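Lovastatin nonaketide synthase, polyketide synthase component (Aspergillus terreus, PDB 7CPX) builds, together with its partner LovC, the nonaketide dihydromonacolin L from nine malonyl-CoA units on its carrier domain, a key step in the biosynthesis of the cholesterol-lowering drug lovastatin. Local coordinates at residues L966-R977 and E1036-D1047. The protein carries 2 engineered substitutions. Residues are numbered along the deposited sequence; the frame is centred on the assembly and turned at random.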
# COMPACT_ATOMS: atom_id res chain seq x y z
N LEU A 966 -9.80 -3.64 -4.30
CA LEU A 966 -9.97 -4.29 -3.01
C LEU A 966 -9.03 -3.75 -1.94
O LEU A 966 -9.31 -3.91 -0.75
CB LEU A 966 -9.76 -5.80 -3.14
CG LEU A 966 -10.90 -6.61 -3.76
CD1 LEU A 966 -12.16 -6.49 -2.92
CD2 LEU A 966 -11.18 -6.17 -5.19
N SER A 967 -7.92 -3.12 -2.34
CA SER A 967 -6.97 -2.55 -1.39
C SER A 967 -6.53 -1.18 -1.90
O SER A 967 -6.22 -1.02 -3.08
CB SER A 967 -5.76 -3.45 -1.20
OG SER A 967 -4.82 -2.87 -0.32
N PHE A 968 -6.50 -0.21 -1.00
CA PHE A 968 -6.21 1.17 -1.34
C PHE A 968 -5.23 1.73 -0.32
O PHE A 968 -5.21 1.29 0.84
CB PHE A 968 -7.48 2.03 -1.34
CG PHE A 968 -8.57 1.52 -2.24
CD1 PHE A 968 -9.30 0.40 -1.89
CD2 PHE A 968 -8.87 2.16 -3.42
CE1 PHE A 968 -10.30 -0.08 -2.71
CE2 PHE A 968 -9.87 1.69 -4.25
CZ PHE A 968 -10.59 0.57 -3.89
N GLN A 969 -4.45 2.71 -0.74
CA GLN A 969 -3.54 3.40 0.18
C GLN A 969 -3.41 4.84 -0.30
O GLN A 969 -2.64 5.13 -1.22
CB GLN A 969 -2.19 2.71 0.26
CG GLN A 969 -1.30 3.25 1.36
CD GLN A 969 -0.06 2.41 1.58
OE1 GLN A 969 0.32 1.62 0.72
NE2 GLN A 969 0.57 2.57 2.73
N TRP A 970 -4.16 5.74 0.33
CA TRP A 970 -4.05 7.16 0.02
C TRP A 970 -2.86 7.75 0.75
O TRP A 970 -2.75 7.64 1.98
CB TRP A 970 -5.33 7.90 0.43
CG TRP A 970 -6.52 7.50 -0.37
CD1 TRP A 970 -7.01 8.12 -1.48
CD2 TRP A 970 -7.38 6.39 -0.12
NE1 TRP A 970 -8.12 7.47 -1.94
CE2 TRP A 970 -8.37 6.40 -1.12
CE3 TRP A 970 -7.41 5.39 0.85
CZ2 TRP A 970 -9.38 5.44 -1.18
CZ3 TRP A 970 -8.40 4.44 0.79
CH2 TRP A 970 -9.38 4.47 -0.21
N LEU A 971 -1.97 8.38 -0.00
CA LEU A 971 -0.73 8.94 0.52
C LEU A 971 -0.82 10.46 0.52
O LEU A 971 -1.21 11.06 -0.49
CB LEU A 971 0.46 8.49 -0.33
CG LEU A 971 0.51 6.99 -0.63
CD1 LEU A 971 1.56 6.69 -1.67
CD2 LEU A 971 0.77 6.20 0.63
N ASN A 972 -0.46 11.07 1.64
CA ASN A 972 -0.51 12.52 1.77
C ASN A 972 0.60 12.96 2.71
O ASN A 972 1.10 12.17 3.52
CB ASN A 972 -1.88 12.98 2.29
CG ASN A 972 -2.01 14.48 2.36
OD1 ASN A 972 -1.10 15.22 1.96
ND2 ASN A 972 -3.14 14.96 2.87
N PHE A 973 0.98 14.23 2.61
CA PHE A 973 1.96 14.84 3.50
C PHE A 973 1.33 16.12 4.02
O PHE A 973 1.54 17.20 3.46
CB PHE A 973 3.28 15.09 2.78
CG PHE A 973 4.11 13.85 2.60
CD1 PHE A 973 3.72 12.85 1.73
CD2 PHE A 973 5.29 13.69 3.30
CE1 PHE A 973 4.49 11.72 1.56
CE2 PHE A 973 6.07 12.56 3.14
CZ PHE A 973 5.66 11.57 2.27
N VAL A 974 0.57 16.00 5.10
CA VAL A 974 -0.22 17.11 5.61
C VAL A 974 0.69 18.07 6.37
O VAL A 974 1.41 17.66 7.29
CB VAL A 974 -1.35 16.61 6.51
CG1 VAL A 974 -2.06 17.77 7.17
CG2 VAL A 974 -2.33 15.77 5.71
N ARG A 975 0.66 19.34 5.99
CA ARG A 975 1.21 20.41 6.79
C ARG A 975 0.11 21.43 7.08
O ARG A 975 -0.70 21.72 6.19
CB ARG A 975 2.40 21.10 6.11
CG ARG A 975 2.11 21.62 4.71
CD ARG A 975 3.08 22.72 4.33
NE ARG A 975 4.46 22.26 4.22
CZ ARG A 975 5.05 21.90 3.09
NH1 ARG A 975 4.39 21.90 1.94
NH2 ARG A 975 6.32 21.52 3.11
N PRO A 976 0.06 21.99 8.29
CA PRO A 976 -1.11 22.81 8.65
C PRO A 976 -1.37 23.97 7.70
O PRO A 976 -2.54 24.29 7.45
CB PRO A 976 -0.76 23.30 10.06
CG PRO A 976 0.12 22.25 10.61
CD PRO A 976 0.93 21.74 9.45
N ARG A 977 -0.34 24.62 7.16
CA ARG A 977 -0.60 25.77 6.29
C ARG A 977 -1.26 25.34 4.99
O ARG A 977 -2.02 26.11 4.40
CB ARG A 977 0.68 26.55 6.02
CG ARG A 977 1.78 25.77 5.31
CD ARG A 977 2.80 26.73 4.71
NE ARG A 977 4.05 26.07 4.34
CZ ARG A 977 4.27 25.46 3.19
NH1 ARG A 977 3.34 25.38 2.26
NH2 ARG A 977 5.46 24.92 2.96
N GLU A 1036 3.51 25.03 11.34
CA GLU A 1036 2.51 25.03 10.28
C GLU A 1036 3.08 24.58 8.95
O GLU A 1036 2.32 24.13 8.08
CB GLU A 1036 1.90 26.43 10.14
CG GLU A 1036 2.88 27.49 9.68
CD GLU A 1036 2.24 28.86 9.58
OE1 GLU A 1036 1.06 29.00 9.96
OE2 GLU A 1036 2.92 29.81 9.12
N ASP A 1037 4.39 24.69 8.75
CA ASP A 1037 5.03 24.25 7.52
C ASP A 1037 5.61 22.85 7.62
O ASP A 1037 6.17 22.35 6.64
CB ASP A 1037 6.14 25.24 7.13
CG ASP A 1037 7.22 25.35 8.18
OD1 ASP A 1037 7.09 24.71 9.24
OD2 ASP A 1037 8.20 26.09 7.95
N SER A 1038 5.50 22.20 8.78
CA SER A 1038 6.03 20.86 8.95
C SER A 1038 5.15 19.85 8.23
O SER A 1038 3.92 19.88 8.35
CB SER A 1038 6.14 20.51 10.43
OG SER A 1038 4.86 20.50 11.04
N LEU A 1039 5.78 18.96 7.47
CA LEU A 1039 5.07 17.92 6.73
C LEU A 1039 5.03 16.64 7.56
O LEU A 1039 6.08 16.13 7.96
CB LEU A 1039 5.73 17.66 5.39
CG LEU A 1039 5.53 18.70 4.29
CD1 LEU A 1039 6.45 18.42 3.12
CD2 LEU A 1039 4.08 18.72 3.83
N VAL A 1040 3.83 16.15 7.82
CA VAL A 1040 3.62 14.87 8.49
C VAL A 1040 2.96 13.94 7.50
O VAL A 1040 1.88 14.24 6.97
CB VAL A 1040 2.75 15.04 9.75
CG1 VAL A 1040 2.50 13.69 10.40
CG2 VAL A 1040 3.43 15.98 10.74
N GLU A 1041 3.61 12.81 7.22
CA GLU A 1041 3.08 11.87 6.25
C GLU A 1041 1.92 11.09 6.85
O GLU A 1041 2.04 10.51 7.93
CB GLU A 1041 4.17 10.92 5.78
CG GLU A 1041 3.69 9.87 4.78
CD GLU A 1041 4.83 9.06 4.20
OE1 GLU A 1041 5.99 9.46 4.37
OE2 GLU A 1041 4.55 8.02 3.57
N LEU A 1042 0.79 11.08 6.14
CA LEU A 1042 -0.38 10.29 6.50
C LEU A 1042 -0.67 9.34 5.35
O LEU A 1042 -0.91 9.78 4.22
CB LEU A 1042 -1.59 11.18 6.78
CG LEU A 1042 -1.47 12.13 7.98
CD1 LEU A 1042 -2.76 12.90 8.15
CD2 LEU A 1042 -1.14 11.37 9.24
N ASN A 1043 -0.66 8.05 5.64
CA ASN A 1043 -0.96 7.01 4.66
C ASN A 1043 -2.16 6.23 5.18
O ASN A 1043 -2.05 5.46 6.14
CB ASN A 1043 0.24 6.10 4.44
CG ASN A 1043 1.52 6.87 4.18
OD1 ASN A 1043 2.57 6.56 4.73
ND2 ASN A 1043 1.42 7.90 3.34
N LEU A 1044 -3.32 6.44 4.56
CA LEU A 1044 -4.53 5.72 4.93
C LEU A 1044 -4.63 4.49 4.05
O LEU A 1044 -4.93 4.58 2.86
CB LEU A 1044 -5.76 6.61 4.79
CG LEU A 1044 -7.10 5.88 4.87
CD1 LEU A 1044 -7.11 4.88 6.01
CD2 LEU A 1044 -8.24 6.86 5.04
N THR A 1045 -4.36 3.33 4.64
CA THR A 1045 -4.48 2.05 3.95
C THR A 1045 -5.82 1.44 4.31
O THR A 1045 -6.07 1.14 5.48
CB THR A 1045 -3.34 1.12 4.33
OG1 THR A 1045 -2.08 1.76 4.07
CG2 THR A 1045 -3.42 -0.18 3.55
N ALA A 1046 -6.68 1.25 3.31
CA ALA A 1046 -8.02 0.72 3.50
C ALA A 1046 -8.18 -0.52 2.63
O ALA A 1046 -8.05 -0.44 1.41
CB ALA A 1046 -9.08 1.76 3.16
N ASP A 1047 -8.46 -1.65 3.26
CA ASP A 1047 -8.55 -2.93 2.58
C ASP A 1047 -9.93 -3.52 2.84
O ASP A 1047 -10.26 -3.82 3.99
CB ASP A 1047 -7.45 -3.87 3.07
CG ASP A 1047 -6.18 -3.13 3.39
OD1 ASP A 1047 -5.43 -2.78 2.45
OD2 ASP A 1047 -5.93 -2.88 4.59
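Glu1041 and Phe973 face each other as a non-hydrogen-bonded pair where strands 967-974 and 1040-1047 run antiparallel, and their side chains lie side by side. Traced outward, Glu1041 CB sits over one face of the Phe973 ring in a CH-pi contact, 3.9 Å from the ring centroid. CG and CD follow toward the CZ rim, the chain being extended with CG anti to the backbone N (chi1 178°). OE1 ends above the ring plane, just outside the rim at Phe973 CZ; OE2 takes a weak hydrogen bond from Asn1043 ND2 and makes a salt bridge with Arg941 of the second subunit.

The same face carries Gln969 against Thr1045, with Gln969 NE2 donating to the backbone oxygen of Tyr962 of the second subunit, and Ser967 OG bonded to Asp1047 OD1 at 2.8 Å. Mostly aromatic and aliphatic groups line the other face: Ala1046 CB meets the edge of the Trp970 indole at CZ3 (3.6 Å), and helix 995-1012 packs on Trp970 and Leu1044. Beyond the strands, Arg975 NE reaches Asp1037 O at 3.0 Å, nearly straight at 172°, and Leu1039 CD2 covers one guanidinium face.

Paired backbone bonds at every second residue join the strands. Their side chains alternate between the face on helix 995-1012 and the face toward the second subunit, as expected of the N-terminal hotdog fold in a dimeric polyketide synthase dehydratase domain.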